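PDB 3D7R: esterase from Staphylococcus aureus subsp. aureus USA300_TCH1516, which probably hydrolyses ester bonds as a member of the alpha/beta-hydrolase fold family, its natural substrate not being established. Local coordinates for residues L81-F89 with E129-K137; S112-D120 with H297-R305. All blocks are in the same frame, centred on the assembly; numbering follows the deposited sequence.

Contact 1: residues L81-F89 with E129-K137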
loop_
_atom_site.group_PDB
_atom_site.type_symbol
_atom_site.label_atom_id
_atom_site.label_comp_id
_atom_site.label_asym_id
_atom_site.label_seq_id
_atom_site.Cartn_x
_atom_site.Cartn_y
_atom_site.Cartn_z
ATOM N N LEU A 81 14.477 9.012 -10.111
ATOM C CA LEU A 81 15.577 8.645 -9.242
ATOM C C LEU A 81 16.173 7.393 -9.843
ATOM O O LEU A 81 15.528 6.334 -9.858
ATOM C CB LEU A 81 15.073 8.404 -7.813
ATOM C CG LEU A 81 16.102 8.186 -6.697
ATOM C CD1 LEU A 81 17.024 9.399 -6.518
ATOM C CD2 LEU A 81 15.397 7.850 -5.384
ATOM N N ASP A 82 17.377 7.523 -10.402
ATOM C CA ASP A 82 18.036 6.402 -11.069
ATOM C C ASP A 82 17.130 5.770 -12.134
ATOM O O ASP A 82 16.967 4.550 -12.155
ATOM C CB ASP A 82 18.406 5.325 -10.037
ATOM C CG ASP A 82 19.310 5.850 -8.923
ATOM O OD1 ASP A 82 20.100 6.776 -9.194
ATOM O OD2 ASP A 82 19.239 5.327 -7.784
ATOM N N ASP A 83 16.521 6.588 -12.989
ATOM C CA ASP A 83 15.604 6.080 -14.029
ATOM C C ASP A 83 14.230 5.586 -13.562
ATOM O O ASP A 83 13.389 5.297 -14.404
ATOM C CB ASP A 83 16.247 4.966 -14.860
ATOM C CG ASP A 83 17.127 5.496 -15.969
ATOM O OD1 ASP A 83 18.247 4.967 -16.111
ATOM O OD2 ASP A 83 16.700 6.416 -16.708
HETATM N N MSE A 84 14.001 5.469 -12.253
HETATM C CA MSE A 84 12.645 5.200 -11.733
HETATM C C MSE A 84 11.845 6.503 -11.701
HETATM O O MSE A 84 12.340 7.507 -11.198
HETATM C CB MSE A 84 12.719 4.632 -10.312
HETATM C CG MSE A 84 11.354 4.498 -9.615
HETATM SE SE MSE A 84 11.394 3.568 -7.891
HETATM C CE MSE A 84 12.424 4.833 -6.830
ATOM N N GLN A 85 10.611 6.488 -12.201
ATOM C CA GLN A 85 9.707 7.636 -12.074
ATOM C C GLN A 85 9.305 7.848 -10.614
ATOM O O GLN A 85 8.879 6.902 -9.951
ATOM C CB GLN A 85 8.432 7.409 -12.869
ATOM C CG GLN A 85 8.609 7.477 -14.379
ATOM C CD GLN A 85 7.301 7.236 -15.054
ATOM O OE1 GLN A 85 6.883 6.096 -15.219
ATOM N NE2 GLN A 85 6.602 8.312 -15.384
ATOM N N VAL A 86 9.423 9.087 -10.138
ATOM C CA VAL A 86 8.893 9.475 -8.826
ATOM C C VAL A 86 8.042 10.737 -9.001
ATOM O O VAL A 86 8.534 11.766 -9.467
ATOM C CB VAL A 86 9.990 9.727 -7.759
ATOM C CG1 VAL A 86 9.342 10.087 -6.405
ATOM C CG2 VAL A 86 10.892 8.496 -7.569
ATOM N N PHE A 87 6.767 10.652 -8.650
ATOM C CA PHE A 87 5.898 11.833 -8.653
ATOM C C PHE A 87 5.829 12.417 -7.248
ATOM O O PHE A 87 5.785 11.673 -6.274
ATOM C CB PHE A 87 4.494 11.451 -9.135
ATOM C CG PHE A 87 4.478 10.955 -10.548
ATOM C CD1 PHE A 87 4.339 11.858 -11.605
ATOM C CD2 PHE A 87 4.635 9.586 -10.826
ATOM C CE1 PHE A 87 4.357 11.403 -12.943
ATOM C CE2 PHE A 87 4.633 9.125 -12.149
ATOM C CZ PHE A 87 4.508 10.029 -13.203
ATOM N N ARG A 88 5.821 13.746 -7.138
ATOM C CA ARG A 88 5.582 14.378 -5.846
ATOM C C ARG A 88 4.396 15.313 -5.962
ATOM O O ARG A 88 4.281 16.055 -6.939
ATOM C CB ARG A 88 6.818 15.141 -5.393
ATOM C CG ARG A 88 8.034 14.232 -5.166
ATOM C CD ARG A 88 8.998 14.880 -4.186
ATOM N NE ARG A 88 10.319 14.255 -4.187
ATOM C CZ ARG A 88 11.284 14.578 -3.336
ATOM N NH1 ARG A 88 11.056 15.492 -2.404
ATOM N NH2 ARG A 88 12.473 13.984 -3.420
ATOM N N PHE A 89 3.515 15.253 -4.971
ATOM C CA PHE A 89 2.385 16.147 -4.878
ATOM C C PHE A 89 2.625 17.053 -3.680
ATOM O O PHE A 89 2.955 16.569 -2.587
ATOM C CB PHE A 89 1.078 15.400 -4.588
ATOM C CG PHE A 89 0.734 14.305 -5.575
ATOM C CD1 PHE A 89 -0.345 14.454 -6.441
ATOM C CD2 PHE A 89 1.457 13.109 -5.591
ATOM C CE1 PHE A 89 -0.681 13.440 -7.345
ATOM C CE2 PHE A 89 1.136 12.085 -6.465
ATOM C CZ PHE A 89 0.053 12.250 -7.353
ATOM N N GLU A 129 4.006 16.669 1.704
ATOM C CA GLU A 129 4.312 16.342 0.326
ATOM C C GLU A 129 4.216 14.828 0.148
ATOM O O GLU A 129 4.926 14.065 0.827
ATOM C CB GLU A 129 5.714 16.813 -0.040
ATOM C CG GLU A 129 6.132 16.408 -1.427
ATOM C CD GLU A 129 7.420 17.081 -1.843
ATOM O OE1 GLU A 129 8.502 16.582 -1.448
ATOM O OE2 GLU A 129 7.335 18.088 -2.584
ATOM N N VAL A 130 3.350 14.394 -0.764
ATOM C CA VAL A 130 3.157 12.954 -0.993
ATOM C C VAL A 130 4.074 12.502 -2.122
ATOM O O VAL A 130 4.077 13.102 -3.211
ATOM C CB VAL A 130 1.696 12.624 -1.310
ATOM C CG1 VAL A 130 1.532 11.125 -1.729
ATOM C CG2 VAL A 130 0.815 12.955 -0.106
ATOM N N VAL A 131 4.855 11.463 -1.853
ATOM C CA VAL A 131 5.859 10.984 -2.810
ATOM C C VAL A 131 5.452 9.597 -3.318
ATOM O O VAL A 131 5.307 8.640 -2.532
ATOM C CB VAL A 131 7.279 10.955 -2.185
ATOM C CG1 VAL A 131 8.326 10.494 -3.219
ATOM C CG2 VAL A 131 7.664 12.357 -1.630
ATOM N N LEU A 132 5.269 9.518 -4.630
ATOM C CA LEU A 132 4.768 8.320 -5.310
ATOM C C LEU A 132 5.841 7.732 -6.239
ATOM O O LEU A 132 5.922 8.109 -7.402
ATOM C CB LEU A 132 3.499 8.671 -6.118
ATOM C CG LEU A 132 2.827 7.580 -6.979
ATOM C CD1 LEU A 132 2.376 6.396 -6.123
ATOM C CD2 LEU A 132 1.669 8.150 -7.822
ATOM N N PRO A 133 6.678 6.805 -5.717
ATOM C CA PRO A 133 7.613 6.040 -6.570
ATOM C C PRO A 133 6.931 4.947 -7.410
ATOM O O PRO A 133 6.123 4.173 -6.892
ATOM C CB PRO A 133 8.567 5.418 -5.562
ATOM C CG PRO A 133 7.717 5.239 -4.294
ATOM C CD PRO A 133 6.788 6.447 -4.294
ATOM N N ILE A 134 7.237 4.903 -8.708
ATOM C CA ILE A 134 6.730 3.829 -9.560
ATOM C C ILE A 134 7.774 2.695 -9.492
ATOM O O ILE A 134 8.642 2.591 -10.348
ATOM C CB ILE A 134 6.458 4.320 -11.008
ATOM C CG1 ILE A 134 5.591 5.593 -11.012
ATOM C CG2 ILE A 134 5.813 3.223 -11.855
ATOM C CD1 ILE A 134 4.254 5.504 -10.207
ATOM N N TYR A 135 7.698 1.901 -8.419
ATOM C CA TYR A 135 8.716 0.903 -8.059
ATOM C C TYR A 135 8.624 -0.294 -9.006
ATOM O O TYR A 135 7.573 -0.514 -9.620
ATOM C CB TYR A 135 8.531 0.473 -6.588
ATOM C CG TYR A 135 7.116 0.003 -6.276
ATOM C CD1 TYR A 135 6.699 -1.295 -6.611
ATOM C CD2 TYR A 135 6.188 0.857 -5.664
ATOM C CE1 TYR A 135 5.413 -1.719 -6.344
ATOM C CE2 TYR A 135 4.881 0.435 -5.397
ATOM C CZ TYR A 135 4.505 -0.851 -5.753
ATOM O OH TYR A 135 3.226 -1.305 -5.495
ATOM N N PRO A 136 9.736 -1.039 -9.185
ATOM C CA PRO A 136 9.727 -2.187 -10.107
ATOM C C PRO A 136 8.595 -3.185 -9.846
ATOM O O PRO A 136 8.292 -3.529 -8.689
ATOM C CB PRO A 136 11.083 -2.855 -9.842
ATOM C CG PRO A 136 11.987 -1.692 -9.460
ATOM C CD PRO A 136 11.077 -0.821 -8.598
ATOM N N LYS A 137 7.987 -3.638 -10.938
ATOM C CA LYS A 137 6.847 -4.533 -10.902
ATOM C C LYS A 137 7.151 -5.874 -11.518
ATOM O O LYS A 137 7.957 -5.990 -12.470
ATOM C CB LYS A 137 5.664 -3.939 -11.685
ATOM C CG LYS A 137 5.188 -2.561 -11.251
ATOM C CD LYS A 137 4.874 -2.526 -9.766
ATOM C CE LYS A 137 4.067 -1.274 -9.385
ATOM N NZ LYS A 137 4.867 0.036 -9.585
HETATM O O HOH W 1 9.639 3.771 -12.528
#
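From Phe89 paired with Val130 to Val86 paired with Pro133, strands 84-89 and 129-133 run antiparallel, their axes 4.6 Å apart at closest approach, with Phe87-Leu132 and Phe89-Val130 as the hydrogen-bonded pairs. Beyond the last pair Ile134 N still donates to Gln85 O, and a water carries the ladder one step further by accepting from Gln85 N and donating to Ile134 O. On one face of the sheet Val86 CG1 and Val131 CG1 are pressed to 3.4 Å, tighter than usual for two methyls. The other Val131 branch, CG2, lies alongside the aliphatic part of Arg88, 3.8 Å from its CD. With its chain extended from CG to NE, Arg88 reaches Glu129, where NH1 meets OE1 at 2.9 Å in a salt bridge; the guanidinium and carboxylate planes stand 84° apart. Lys98 also binds OE1, Asn90 holds OE2, and Arg88 NH2 pairs with Glu160, so this buried ion pair belongs to a wider charge network; Arg88 NE, also buried, has no partner in the model. Strand 84-90 is antiparallel to both its neighbours, 75-81 and 129-133; from 129-133 onward the strands run parallel, as in the alpha/beta-hydrolase fold. Phe87 and Phe89 point to the opposite face. Ile134 CG1 reaches the edge of the Phe87 ring, 3.8 Å from CE2, while Phe89 turns its edge to Val130 O and to Leu132 CB. Next to the type I' turn Leu81-Met84, selenomethionine Met84 runs out straight to SE, 3.8 Å from Tyr135 CA, then bends at chi3 (66°) to lay CE against Pro133 CB.

Contact 2: residues S112-D120 with H297-R305. With DMS (dimethyl sulfoxide), chain I.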
loop_
_atom_site.group_PDB
_atom_site.type_symbol
_atom_site.label_atom_id
_atom_site.label_comp_id
_atom_site.label_asym_id
_atom_site.label_seq_id
_atom_site.Cartn_x
_atom_site.Cartn_y
_atom_site.Cartn_z
ATOM N N SER A 112 -3.644 3.138 -10.081
ATOM C CA SER A 112 -4.969 3.392 -10.614
ATOM C C SER A 112 -5.158 4.888 -10.768
ATOM O O SER A 112 -4.545 5.644 -10.034
ATOM C CB SER A 112 -5.983 2.875 -9.590
ATOM O OG SER A 112 -7.276 3.257 -9.956
ATOM N N PRO A 113 -6.033 5.328 -11.696
ATOM C CA PRO A 113 -6.406 6.744 -11.712
ATOM C C PRO A 113 -7.036 7.186 -10.387
ATOM O O PRO A 113 -6.939 8.369 -10.030
ATOM C CB PRO A 113 -7.433 6.832 -12.853
ATOM C CG PRO A 113 -7.872 5.432 -13.093
ATOM C CD PRO A 113 -6.709 4.568 -12.765
ATOM N N PHE A 114 -7.663 6.246 -9.671
ATOM C CA PHE A 114 -8.239 6.491 -8.348
ATOM C C PHE A 114 -7.150 6.646 -7.280
ATOM O O PHE A 114 -7.382 7.280 -6.236
ATOM C CB PHE A 114 -9.186 5.341 -7.943
ATOM C CG PHE A 114 -10.556 5.403 -8.585
ATOM C CD1 PHE A 114 -10.768 6.068 -9.798
ATOM C CD2 PHE A 114 -11.641 4.791 -7.978
ATOM C CE1 PHE A 114 -12.055 6.129 -10.385
ATOM C CE2 PHE A 114 -12.920 4.832 -8.570
ATOM C CZ PHE A 114 -13.118 5.508 -9.770
ATOM N N HIS A 115 -5.979 6.046 -7.514
ATOM C CA HIS A 115 -4.823 6.288 -6.648
ATOM C C HIS A 115 -4.360 7.731 -6.810
ATOM O O HIS A 115 -4.034 8.390 -5.834
ATOM C CB HIS A 115 -3.649 5.355 -6.968
ATOM C CG HIS A 115 -3.749 3.985 -6.359
ATOM N ND1 HIS A 115 -3.652 2.830 -7.109
ATOM C CD2 HIS A 115 -3.892 3.585 -5.073
ATOM C CE1 HIS A 115 -3.765 1.778 -6.316
ATOM N NE2 HIS A 115 -3.902 2.210 -5.073
ATOM N N TRP A 116 -4.318 8.218 -8.049
ATOM C CA TRP A 116 -3.948 9.610 -8.286
ATOM C C TRP A 116 -4.862 10.531 -7.497
ATOM O O TRP A 116 -4.413 11.458 -6.813
ATOM C CB TRP A 116 -4.013 9.915 -9.784
ATOM C CG TRP A 116 -2.761 9.452 -10.461
ATOM C CD1 TRP A 116 -2.435 8.166 -10.832
ATOM C CD2 TRP A 116 -1.635 10.262 -10.791
ATOM N NE1 TRP A 116 -1.182 8.151 -11.401
ATOM C CE2 TRP A 116 -0.664 9.419 -11.373
ATOM C CE3 TRP A 116 -1.356 11.620 -10.663
ATOM C CZ2 TRP A 116 0.563 9.899 -11.830
ATOM C CZ3 TRP A 116 -0.127 12.089 -11.095
ATOM C CH2 TRP A 116 0.815 11.233 -11.676
ATOM N N ARG A 117 -6.150 10.227 -7.559
ATOM C CA ARG A 117 -7.154 11.061 -6.917
ATOM C C ARG A 117 -7.051 11.000 -5.383
ATOM O O ARG A 117 -7.136 12.031 -4.713
ATOM C CB ARG A 117 -8.526 10.643 -7.419
ATOM C CG ARG A 117 -9.642 11.476 -6.915
ATOM C CD ARG A 117 -10.868 11.178 -7.724
ATOM N NE ARG A 117 -11.949 11.951 -7.175
ATOM C CZ ARG A 117 -13.233 11.715 -7.401
ATOM N NH1 ARG A 117 -13.596 10.695 -8.191
ATOM N NH2 ARG A 117 -14.136 12.501 -6.821
ATOM N N LEU A 118 -6.845 9.799 -4.840
ATOM C CA LEU A 118 -6.668 9.622 -3.397
ATOM C C LEU A 118 -5.458 10.407 -2.876
ATOM O O LEU A 118 -5.538 11.070 -1.853
ATOM C CB LEU A 118 -6.506 8.129 -3.050
ATOM C CG LEU A 118 -6.136 7.757 -1.597
ATOM C CD1 LEU A 118 -7.165 8.313 -0.569
ATOM C CD2 LEU A 118 -5.968 6.229 -1.421
ATOM N N LEU A 119 -4.330 10.286 -3.571
ATOM C CA LEU A 119 -3.099 10.965 -3.170
ATOM C C LEU A 119 -3.240 12.491 -3.202
ATOM O O LEU A 119 -2.759 13.197 -2.312
ATOM C CB LEU A 119 -1.930 10.475 -4.028
ATOM C CG LEU A 119 -1.213 9.233 -3.442
ATOM C CD1 LEU A 119 -2.157 8.071 -3.150
ATOM C CD2 LEU A 119 -0.113 8.785 -4.376
ATOM N N ASP A 120 -3.901 12.992 -4.235
ATOM C CA ASP A 120 -4.230 14.409 -4.310
ATOM C C ASP A 120 -4.991 14.860 -3.062
ATOM O O ASP A 120 -4.577 15.816 -2.399
ATOM C CB ASP A 120 -5.030 14.701 -5.582
ATOM C CG ASP A 120 -5.125 16.175 -5.881
ATOM O OD1 ASP A 120 -4.115 16.888 -5.731
ATOM O OD2 ASP A 120 -6.209 16.629 -6.274
ATOM N N HIS A 297 -12.459 -3.928 0.188
ATOM C CA HIS A 297 -11.002 -3.823 0.068
ATOM C C HIS A 297 -10.591 -2.486 -0.539
ATOM O O HIS A 297 -11.101 -2.110 -1.595
ATOM C CB HIS A 297 -10.441 -4.950 -0.802
ATOM C CG HIS A 297 -8.948 -4.897 -0.948
ATOM N ND1 HIS A 297 -8.094 -5.068 0.122
ATOM C CD2 HIS A 297 -8.161 -4.665 -2.026
ATOM C CE1 HIS A 297 -6.843 -4.956 -0.295
ATOM N NE2 HIS A 297 -6.857 -4.708 -1.593
ATOM N N ASP A 298 -9.698 -1.764 0.144
ATOM C CA ASP A 298 -9.062 -0.576 -0.434
ATOM C C ASP A 298 -10.089 0.536 -0.559
ATOM O O ASP A 298 -9.964 1.423 -1.438
ATOM C CB ASP A 298 -8.510 -0.923 -1.827
ATOM C CG ASP A 298 -7.193 -0.208 -2.169
ATOM O OD1 ASP A 298 -6.493 0.277 -1.268
ATOM O OD2 ASP A 298 -6.851 -0.168 -3.374
ATOM N N PHE A 299 -11.094 0.521 0.323
ATOM C CA PHE A 299 -12.263 1.399 0.146
ATOM C C PHE A 299 -11.962 2.898 -0.062
ATOM O O PHE A 299 -12.685 3.530 -0.811
ATOM C CB PHE A 299 -13.330 1.181 1.231
ATOM C CG PHE A 299 -12.995 1.797 2.559
ATOM C CD1 PHE A 299 -13.324 3.135 2.828
ATOM C CD2 PHE A 299 -12.377 1.039 3.551
ATOM C CE1 PHE A 299 -13.016 3.723 4.072
ATOM C CE2 PHE A 299 -12.053 1.603 4.798
ATOM C CZ PHE A 299 -12.373 2.948 5.061
ATOM N N PRO A 300 -10.916 3.463 0.596
ATOM C CA PRO A 300 -10.653 4.897 0.445
ATOM C C PRO A 300 -10.358 5.386 -0.984
ATOM O O PRO A 300 -10.349 6.598 -1.207
ATOM C CB PRO A 300 -9.432 5.127 1.349
ATOM C CG PRO A 300 -9.577 4.037 2.419
ATOM C CD PRO A 300 -9.946 2.858 1.537
ATOM N N ILE A 301 -10.097 4.470 -1.929
ATOM C CA ILE A 301 -9.882 4.865 -3.337
ATOM C C ILE A 301 -11.184 5.246 -4.024
ATOM O O ILE A 301 -11.185 5.929 -5.066
ATOM C CB ILE A 301 -9.158 3.766 -4.163
ATOM C CG1 ILE A 301 -10.045 2.513 -4.306
ATOM C CG2 ILE A 301 -7.802 3.441 -3.535
ATOM C CD1 ILE A 301 -9.646 1.568 -5.457
ATOM N N TYR A 302 -12.300 4.796 -3.449
ATOM C CA TYR A 302 -13.613 5.105 -3.991
ATOM C C TYR A 302 -14.135 6.478 -3.547
ATOM O O TYR A 302 -13.927 6.889 -2.392
ATOM C CB TYR A 302 -14.621 3.993 -3.639
ATOM C CG TYR A 302 -14.237 2.641 -4.230
ATOM C CD1 TYR A 302 -14.448 2.365 -5.578
ATOM C CD2 TYR A 302 -13.630 1.649 -3.437
ATOM C CE1 TYR A 302 -14.095 1.117 -6.138
ATOM C CE2 TYR A 302 -13.262 0.400 -3.989
ATOM C CZ TYR A 302 -13.498 0.141 -5.339
ATOM O OH TYR A 302 -13.141 -1.089 -5.884
ATOM N N PRO A 303 -14.823 7.193 -4.458
ATOM C CA PRO A 303 -15.399 8.507 -4.146
ATOM C C PRO A 303 -16.703 8.412 -3.331
ATOM O O PRO A 303 -17.793 8.713 -3.825
ATOM C CB PRO A 303 -15.619 9.124 -5.538
ATOM C CG PRO A 303 -15.918 7.950 -6.406
ATOM C CD PRO A 303 -15.079 6.800 -5.861
ATOM N N ILE A 304 -16.566 7.980 -2.077
ATOM C CA ILE A 304 -17.687 7.755 -1.173
ATOM C C ILE A 304 -17.405 8.438 0.172
ATOM O O ILE A 304 -16.259 8.705 0.514
ATOM C CB ILE A 304 -17.960 6.240 -0.961
ATOM C CG1 ILE A 304 -16.679 5.529 -0.474
ATOM C CG2 ILE A 304 -18.497 5.615 -2.281
ATOM C CD1 ILE A 304 -16.866 4.105 0.001
ATOM N N ARG A 305 -18.451 8.710 0.942
ATOM C CA ARG A 305 -18.269 9.491 2.163
ATOM C C ARG A 305 -17.300 8.853 3.146
ATOM O O ARG A 305 -16.553 9.571 3.791
ATOM C CB ARG A 305 -19.603 9.853 2.828
ATOM C CG ARG A 305 -20.479 10.696 1.902
ATOM C CD ARG A 305 -21.296 11.766 2.625
ATOM N NE ARG A 305 -22.400 12.281 1.796
ATOM C CZ ARG A 305 -22.257 12.988 0.671
ATOM N NH1 ARG A 305 -23.338 13.422 0.018
ATOM N NH2 ARG A 305 -21.043 13.275 0.199
HETATM S S DMS I . -10.529 1.164 -9.804
HETATM O O DMS I . -8.977 1.590 -9.044
HETATM C C1 DMS I . -11.801 1.217 -8.511
HETATM C C2 DMS I . -11.109 2.547 -10.827
HETATM O O HOH W 2 -10.106 8.122 -5.716
#
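Phe114, near the start of helix 113-126, packs against Ile301 and the loop after the 3-10 turn 299-301. Its CB lies 4.1 Å from Ile301 CB. A chi1 of -79° sets CG beside the backbone N, opposite the carbonyl carbon. Further out, CD2 comes within 3.2 Å of Ile301 O, and CE2 lies 4.0 Å from Pro303 CD, with Tyr302 CD1 at the ring edge. One ring face carries a dimethyl sulfoxide, probably from the crystallisation liquor; its C2 stands 3.4 Å above the ring centre, about equally far from all six carbons, CZ included. Its C1 approaches Tyr302 CE1, while its oxygen accepts a 2.6 Å hydrogen bond from Ser112 OG. Ser112 is the N-cap: OG accepts from Phe114 N, and its N donates to His115 ND1, completing a capping box. A water bonds Phe114 O and sits very close to Ile301 O, a doubtful bridge. Leu118 CD2 touches Ile301 CG2 at 4.0 Å, and Arg117 crosses Pro303, with NH1 3.7 Å from CB. His115 NE2 stays 4.2 Å from Asp298 OD2 and bonds Asp171, at the end of strand 166-171. Segment 297-305 follows the last strand, 287-292, where alpha/beta hydrolases usually carry the catalytic histidine. Leu119 touches strand 129-133, while Leu118 faces the loop and rests on Ile311 of helix 305-318.

In the fold
Contact 1 is buried within the sheet, whereas contact 2 is only partly buried and joins a helix to a loop, their centres about 18 Å apart. Main-chain hydrogen bonds and a charge network hold the strand pair; contact 2 relies on apolar side chains, with at most a doubtful water bridge, and a dimethyl sulfoxide sits against Phe114. Helix 113-126 ties the two together, since strand 129-133 follows it in the chain and it packs back on that sheet: Trp116 meets Phe87 edge-to-face and also touches Phe89. The side of the helix carrying Phe114 and Leu118 serves contact 2.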